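Local atomic coordinates of flagellin (Burkholderia pseudomallei, PDB entry 4CFI), a protein that polymerises into the flagellar filament, the helical propeller of the swimming bacterium, and is a target of the host immune response. Residues L185-S188 / T189-S193; Q217-S220 / N221-I224; G33-A37 / S38-A42; Q45-A48 / Q49-E53. All coordinates share one frame; numbering follows the deposited sequence. Where two conformers were deposited one is given.

Interaction 1 of 4, residues L185-S188 / T189-S193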
# COMPACT_ATOMS: atom_id res chain seq x y z
N LEU A 185 3.20 -11.93 -9.74
CA LEU A 185 3.14 -13.27 -9.21
C LEU A 185 2.60 -14.20 -10.29
O LEU A 185 1.58 -13.90 -10.87
CB LEU A 185 2.23 -13.32 -7.98
CG LEU A 185 2.25 -14.64 -7.20
CD1 LEU A 185 3.58 -14.85 -6.49
CD2 LEU A 185 1.10 -14.70 -6.21
N ALA A 186 3.29 -15.32 -10.49
CA ALA A 186 2.94 -16.34 -11.46
C ALA A 186 3.01 -17.70 -10.75
O ALA A 186 4.01 -18.02 -10.13
CB ALA A 186 3.92 -16.31 -12.62
N LEU A 187 1.91 -18.46 -10.81
CA LEU A 187 1.79 -19.73 -10.12
C LEU A 187 1.89 -20.88 -11.12
O LEU A 187 1.15 -20.91 -12.10
CB LEU A 187 0.43 -19.80 -9.44
CG LEU A 187 0.14 -21.02 -8.58
CD1 LEU A 187 1.00 -21.03 -7.33
CD2 LEU A 187 -1.34 -21.05 -8.19
N SER A 188 2.75 -21.85 -10.85
CA SER A 188 2.91 -22.98 -11.74
C SER A 188 1.64 -23.78 -11.87
O SER A 188 0.87 -23.89 -10.92
CB SER A 188 4.02 -23.90 -11.23
OG SER A 188 3.66 -24.44 -9.96
N THR A 189 1.46 -24.43 -13.01
CA THR A 189 0.34 -25.36 -13.13
C THR A 189 0.52 -26.55 -12.17
O THR A 189 -0.47 -27.08 -11.64
CB THR A 189 0.13 -25.82 -14.57
OG1 THR A 189 1.35 -26.38 -15.05
CG2 THR A 189 -0.29 -24.64 -15.47
N SER A 190 1.77 -26.96 -11.94
CA SER A 190 2.05 -28.07 -11.03
C SER A 190 1.62 -27.79 -9.59
O SER A 190 1.43 -28.73 -8.83
CB SER A 190 3.54 -28.44 -11.07
OG SER A 190 3.87 -29.06 -12.29
N ALA A 191 1.51 -26.52 -9.21
CA ALA A 191 1.08 -26.20 -7.85
C ALA A 191 -0.34 -26.65 -7.53
O ALA A 191 -0.64 -26.91 -6.36
CB ALA A 191 1.21 -24.71 -7.59
N THR A 192 -1.22 -26.73 -8.54
CA THR A 192 -2.62 -27.07 -8.30
C THR A 192 -3.16 -28.19 -9.18
O THR A 192 -4.35 -28.51 -9.11
CB THR A 192 -3.53 -25.83 -8.45
OG1 THR A 192 -3.48 -25.42 -9.82
CG2 THR A 192 -3.12 -24.69 -7.50
N SER A 193 -2.32 -28.79 -10.02
CA SER A 193 -2.82 -29.80 -10.97
C SER A 193 -3.41 -31.02 -10.29
O SER A 193 -4.27 -31.68 -10.86
CB SER A 193 -1.74 -30.21 -11.97
OG SER A 193 -0.61 -30.72 -11.29
O HOH W 1 -1.82 -23.49 -10.69

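Interaction 2 of 4, residues Q217-S220 / N221-I224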
# COMPACT_ATOMS: atom_id res chain seq x y z
N GLN A 217 -4.12 1.36 -6.06
CA GLN A 217 -4.37 2.68 -6.65
C GLN A 217 -3.94 3.80 -5.70
O GLN A 217 -3.83 3.59 -4.49
CB GLN A 217 -5.85 2.86 -6.97
CG GLN A 217 -6.47 1.75 -7.80
CD GLN A 217 -7.07 0.63 -6.96
OE1 GLN A 217 -6.83 0.52 -5.75
NE2 GLN A 217 -7.83 -0.24 -7.61
N THR A 218 -3.73 5.00 -6.24
CA THR A 218 -3.63 6.20 -5.40
C THR A 218 -4.98 6.44 -4.70
O THR A 218 -6.02 5.87 -5.07
CB THR A 218 -3.24 7.45 -6.22
OG1 THR A 218 -4.19 7.69 -7.25
CG2 THR A 218 -1.82 7.26 -6.83
N VAL A 219 -4.97 7.30 -3.69
CA VAL A 219 -6.18 7.57 -2.90
C VAL A 219 -7.34 7.97 -3.83
O VAL A 219 -8.47 7.55 -3.63
CB VAL A 219 -5.90 8.60 -1.81
CG1 VAL A 219 -7.21 9.05 -1.16
CG2 VAL A 219 -4.94 8.02 -0.77
N SER A 220 -7.04 8.74 -4.87
CA SER A 220 -8.05 9.20 -5.83
C SER A 220 -8.91 8.09 -6.42
O SER A 220 -10.10 8.30 -6.64
CB SER A 220 -7.37 9.96 -6.98
OG SER A 220 -6.44 9.15 -7.68
N ASN A 221 -8.31 6.93 -6.68
CA ASN A 221 -8.98 5.85 -7.39
C ASN A 221 -9.30 4.64 -6.53
O ASN A 221 -9.57 3.56 -7.07
CB ASN A 221 -8.19 5.45 -8.65
CG ASN A 221 -8.33 6.46 -9.79
OD1 ASN A 221 -7.35 6.79 -10.46
ND2 ASN A 221 -9.54 6.93 -10.04
N LEU A 222 -9.35 4.81 -5.20
CA LEU A 222 -9.76 3.72 -4.32
C LEU A 222 -11.25 3.43 -4.42
O LEU A 222 -12.08 4.34 -4.50
CB LEU A 222 -9.40 4.03 -2.88
CG LEU A 222 -7.89 4.12 -2.62
CD1 LEU A 222 -7.63 4.49 -1.17
CD2 LEU A 222 -7.19 2.81 -2.99
N ASP A 223 -11.57 2.14 -4.39
CA ASP A 223 -12.96 1.70 -4.41
C ASP A 223 -13.05 0.45 -3.55
O ASP A 223 -12.43 -0.57 -3.87
CB ASP A 223 -13.43 1.47 -5.85
CG ASP A 223 -14.89 1.09 -5.94
OD1 ASP A 223 -15.31 0.30 -5.12
OD2 ASP A 223 -15.61 1.60 -6.82
N ILE A 224 -13.82 0.54 -2.46
CA ILE A 224 -13.90 -0.54 -1.46
C ILE A 224 -15.13 -1.42 -1.64
O ILE A 224 -15.43 -2.24 -0.78
CB ILE A 224 -13.80 0.00 -0.00
CG1 ILE A 224 -15.03 0.85 0.38
CG2 ILE A 224 -12.50 0.78 0.16
CD1 ILE A 224 -15.10 1.21 1.85
O HOH W 2 -9.35 0.18 -4.39
O HOH W 3 -4.52 5.57 -9.48
O HOH W 4 -12.29 6.63 -6.00

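Interaction 3 of 4, residues G33-A37 / S38-A42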
# COMPACT_ATOMS: atom_id res chain seq x y z
N GLY A 33 -16.78 -9.39 5.74
CA GLY A 33 -17.59 -10.54 5.32
C GLY A 33 -18.33 -10.15 4.07
O GLY A 33 -18.13 -9.04 3.57
N PRO A 34 -19.20 -11.05 3.57
CA PRO A 34 -19.89 -10.67 2.34
C PRO A 34 -20.83 -9.48 2.55
O PRO A 34 -21.37 -9.27 3.64
CB PRO A 34 -20.65 -11.93 1.93
CG PRO A 34 -20.79 -12.74 3.17
CD PRO A 34 -19.61 -12.38 4.05
N LEU A 35 -20.98 -8.70 1.49
CA LEU A 35 -21.68 -7.44 1.53
C LEU A 35 -22.77 -7.45 0.50
O LEU A 35 -22.55 -7.92 -0.61
CB LEU A 35 -20.74 -6.29 1.14
CG LEU A 35 -19.67 -5.75 2.08
CD1 LEU A 35 -18.93 -4.65 1.32
CD2 LEU A 35 -20.29 -5.24 3.36
N SER A 36 -23.92 -6.88 0.85
CA SER A 36 -24.95 -6.64 -0.14
C SER A 36 -24.50 -5.52 -1.08
O SER A 36 -23.63 -4.70 -0.73
CB SER A 36 -26.25 -6.24 0.53
OG SER A 36 -26.17 -4.92 1.03
N ALA A 37 -25.13 -5.44 -2.24
CA ALA A 37 -24.83 -4.36 -3.17
C ALA A 37 -25.10 -3.00 -2.55
O ALA A 37 -24.32 -2.07 -2.75
CB ALA A 37 -25.63 -4.51 -4.44
N SER A 38 -26.20 -2.88 -1.81
CA SER A 38 -26.55 -1.61 -1.18
C SER A 38 -25.52 -1.22 -0.10
O SER A 38 -25.14 -0.05 -0.00
CB SER A 38 -27.97 -1.66 -0.59
OG SER A 38 -28.15 -2.76 0.28
N ASP A 39 -25.07 -2.18 0.69
CA ASP A 39 -24.06 -1.90 1.71
C ASP A 39 -22.71 -1.53 1.08
O ASP A 39 -22.04 -0.60 1.55
CB ASP A 39 -23.94 -3.03 2.72
CG ASP A 39 -25.16 -3.12 3.62
OD1 ASP A 39 -25.97 -2.17 3.64
OD2 ASP A 39 -25.30 -4.13 4.31
N ALA A 40 -22.33 -2.22 0.00
CA ALA A 40 -21.09 -1.90 -0.69
C ALA A 40 -21.14 -0.50 -1.28
O ALA A 40 -20.16 0.24 -1.18
CB ALA A 40 -20.83 -2.91 -1.80
N SER A 41 -22.26 -0.13 -1.88
CA SER A 41 -22.48 1.21 -2.43
C SER A 41 -22.39 2.28 -1.33
O SER A 41 -21.70 3.29 -1.49
CB SER A 41 -23.85 1.29 -3.13
OG SER A 41 -24.13 2.59 -3.61
N ALA A 42 -23.04 2.03 -0.20
CA ALA A 42 -23.04 2.99 0.90
C ALA A 42 -21.63 3.19 1.46
O ALA A 42 -21.23 4.33 1.72
CB ALA A 42 -23.97 2.54 2.01
O HOH W 5 -24.24 -6.27 3.62
O HOH W 6 -28.35 -4.49 2.51

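Interaction 4 of 4, residues Q45-A48 / Q49-E53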
# COMPACT_ATOMS: atom_id res chain seq x y z
N GLN A 45 -19.63 5.26 -1.06
CA GLN A 45 -20.03 6.66 -0.97
C GLN A 45 -19.28 7.37 0.17
O GLN A 45 -18.83 8.52 0.01
CB GLN A 45 -21.54 6.79 -0.75
CG GLN A 45 -22.01 8.22 -0.59
CD GLN A 45 -23.51 8.33 -0.44
OE1 GLN A 45 -24.26 7.85 -1.30
NE2 GLN A 45 -23.98 8.95 0.65
N GLU A 46 -19.15 6.71 1.32
CA GLU A 46 -18.42 7.31 2.44
C GLU A 46 -16.94 7.54 2.07
O GLU A 46 -16.36 8.58 2.40
CB GLU A 46 -18.53 6.47 3.72
CG GLU A 46 -19.94 6.36 4.29
CD GLU A 46 -20.57 7.70 4.65
OE1 GLU A 46 -19.90 8.61 5.19
OE2 GLU A 46 -21.80 7.84 4.44
N VAL A 47 -16.35 6.59 1.34
CA VAL A 47 -14.97 6.76 0.87
C VAL A 47 -14.90 7.95 -0.08
O VAL A 47 -14.00 8.77 0.04
CB VAL A 47 -14.42 5.48 0.22
CG1 VAL A 47 -13.11 5.74 -0.50
CG2 VAL A 47 -14.24 4.40 1.27
N ALA A 48 -15.84 8.05 -1.01
CA ALA A 48 -15.85 9.16 -1.95
C ALA A 48 -15.93 10.51 -1.22
O ALA A 48 -15.27 11.48 -1.63
CB ALA A 48 -17.01 9.02 -2.91
N GLN A 49 -16.74 10.59 -0.16
CA GLN A 49 -16.81 11.83 0.62
C GLN A 49 -15.44 12.17 1.20
O GLN A 49 -15.06 13.35 1.25
CB GLN A 49 -17.82 11.70 1.78
CG GLN A 49 -19.29 11.58 1.42
CD GLN A 49 -19.80 12.83 0.77
OE1 GLN A 49 -20.16 13.83 1.43
NE2 GLN A 49 -19.83 12.80 -0.53
N GLN A 50 -14.72 11.16 1.69
CA GLN A 50 -13.40 11.42 2.27
C GLN A 50 -12.39 11.83 1.20
O GLN A 50 -11.54 12.69 1.46
CB GLN A 50 -12.90 10.23 3.08
CG GLN A 50 -13.76 9.92 4.30
CD GLN A 50 -13.95 11.11 5.20
OE1 GLN A 50 -12.98 11.81 5.54
NE2 GLN A 50 -15.18 11.34 5.64
N ILE A 51 -12.45 11.21 0.02
CA ILE A 51 -11.58 11.60 -1.07
C ILE A 51 -11.83 13.07 -1.43
O ILE A 51 -10.88 13.82 -1.67
CB ILE A 51 -11.75 10.67 -2.29
CG1 ILE A 51 -11.26 9.25 -1.95
CG2 ILE A 51 -10.92 11.18 -3.44
CD1 ILE A 51 -11.63 8.20 -2.99
N SER A 52 -13.09 13.49 -1.46
CA SER A 52 -13.43 14.89 -1.72
C SER A 52 -12.80 15.82 -0.67
O SER A 52 -12.29 16.89 -1.00
CB SER A 52 -14.95 15.09 -1.78
OG SER A 52 -15.54 14.40 -2.87
N GLU A 53 -12.83 15.41 0.59
CA GLU A 53 -12.22 16.20 1.65
C GLU A 53 -10.70 16.25 1.50
O GLU A 53 -10.12 17.32 1.69
CB GLU A 53 -12.68 15.69 3.03
CG GLU A 53 -12.16 16.47 4.22
CD GLU A 53 -12.66 17.90 4.35
OE1 GLU A 53 -13.46 18.41 3.55
OE2 GLU A 53 -12.22 18.52 5.32
O HOH W 7 -17.24 9.53 4.93

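Interaction 1 of 4, residues L185-S188 / T189-S193
Two overlapping beta turns, Ser188 to Ala191 and Thr189 to Thr192, wind the chain through one short helical bend within the D2 region of flagellin, in the loop ahead of helix 197-213. Ser188 meets Ala191 across the first of them. Thr189, Ser190 and Ala191 have helical backbone angles, and both turns close from a residue to the third one after it. Ala191 N donates to Ser188 O at 3.2 Å, approaching from above the carbonyl plane with a C=O...N angle of 111°, as a tight turn imposes. A second, weak bond runs from the same N-H to Ser188 OG at 3.1 Å. The hydroxyl reaches it because chi1 of 63° places OG between the backbone N and the carbonyl carbon of Ser188, leaning over the start of the turn.

The apolar part lies beneath. Leu187 swings CG anti to its backbone N (chi1 -176°), which brings CD1 to 3.7 Å from the methyl CB of Ala191. The other branch, CD2, lies 4.1 Å from Thr192 CG2, the two side chains crossing at about a right angle. Leu187 also touches both Val166 and Phe167 of helix 160-167 and Ile115 of strand 111-119, while Ala191 packs on Val117 of the same strand. Thr192 touches Gln200 and Ala203 of helix 197-213. A water spans the mouth of the turn: it donates to Ser188 O at 2.7 Å and is hydrogen-bonded to Thr192 OG1 at the same 2.7 Å.

Interaction 2 of 4, residues Q217-S220 / N221-I224
Gln217 lays the aliphatic part of its side chain against Asn221, CB facing CB at 3.9 Å and CG lying 3.7 Å from Asn221 O. The two side chains cross at about a right angle, with their amide planes 65° apart, so the amides do not stack. A bend at chi2 (91°) carries the Gln217 amide past Asn221 toward Leu222, where OE1 comes within 3.6 Å of methyl CD2. A water 2.9 Å from Gln217 OE1 can donate to it, though it has other acceptors in reach, and it accepts from Asp223 N, while Gln217 NE2 is bonded to Gln232 of helix 227-257.

The backbone itself closes twice: Asn221 N donates to Thr218 O at 3.0 Å, and Leu222 N to Val219 O at 3.3 Å. Thr218 OG1 and Ser220 OG share a hydrogen bond of 2.7 Å, and one water ties Thr218 OG1 to Asn221 OD1. Leu222 turns its isobutyl group inward onto Ala233 and Ser236 of helix 227-257, and Val219 packs on Leu20, Ile51 and Ala240. Consecutive bonds from each residue to the third one along make this a short 3-10 turn, set in the loop where the chain returns to the helical bundle of flagellin.

Interaction 3 of 4, residues G33-A37 / S38-A42
The backbone runs extended through Leu35 and Ser36 and then winds into helix 37-60, whose first turn closes with Ala40 N on Ser36 O (2.9 Å) and Ser41 N on Ala37 O (3.0 Å). This is a helix N-cap, with Ser36 in the capping position after the loop that follows helix 2-31. Its OG accepts from Asp39 N at 3.0 Å, an N-H...O angle of 161°, and so occupies an amide at the open start of the helix. A chi1 of 73° makes this possible, holding OG between the backbone N and the carbonyl carbon of Ser36 and over the incoming turn.

A true capping box would have the Asp39 carboxylate bonded directly to Ser36 N. Here that return link goes through a water, which accepts from Ser36 N at 2.9 Å and donates to Asp39 OD2. The negative charge at this end would be expected to suit the helix dipole.

One residue further out, Leu35 reaches over the cap, its CD1 lying 4.0 Å from Ala40 CB, while CD2 skirts Asp39 CB. Leucine just before the cap meeting the fourth residue of the helix follows the pattern of a hydrophobic staple. On the outer side a second water is hydrogen-bonded to Ser36 OG at 2.7 Å; its further link to Ser38 OG rests on one of two Ser38 conformers and is doubtful.

Interaction 4 of 4, residues Q45-A48 / Q49-E53
Val47 and Ile51 stand one turn apart on helix 37-60, part of the N-terminal helical region of flagellin, and the contact joins two successive turns of this alpha-helix. The backbone bonds come first. Gln49 N donates to Gln45 O at 2.9 Å, Gln50 N to Glu46 O at 3.1 Å, Ile51 N to Val47 O at 2.9 Å and Ser52 N to Ala48 O at 3.0 Å. This is an unbroken run of the regular pattern, each amide reaching back four residues.

The apolar contact follows one side of the helix. Val47 sets CG1 anti to its backbone N (chi1 169°), pointing it along the helix to meet Ile51 CD1 at 3.8 Å. CG1 of Ile51 lies 3.4 Å from Val47 O, out beyond the oxygen and to one side of the carbonyl plane. Val47 packs on Ile224, and Ile51 on Ala98 of another loop.

Glu46 and Gln50 lie on another side, facing helix 2-31. Gln50 is folded back by its bend at chi2 (-54°), and its amide has two separate roles: OE1 is bonded to Ser19 OG, while NE2 turns toward the preceding turn. Glu46 also leans on Leu26 and has a long, weak ion pair with Arg22. A single water closes the gap, accepting from Gln50 NE2 at 2.8 Å and donating to both Glu46 O and Glu46 OE1.

How the interactions relate
Interactions 3 and 4 share helix 37-60, one at its capped start and the other further along. Both are largely surface contacts, though interaction 4 turns one apolar side inward. There it meets interaction 2: Ile51 CD1 lies 3.3 Å from Val219 O, and Val47 CG2 lies 3.4 Å from Ile224 CD1. Interactions 1 and 2 are both partly buried turns in loops. Interaction 1 stands apart in the D2 region, its centre about 30 Å from that of interaction 2. The chemistry follows the place: bonds back to the third residue before in the loops, and to the fourth along the helix, with a serine hydroxyl capping the helix start. Water bridges polar groups in all four.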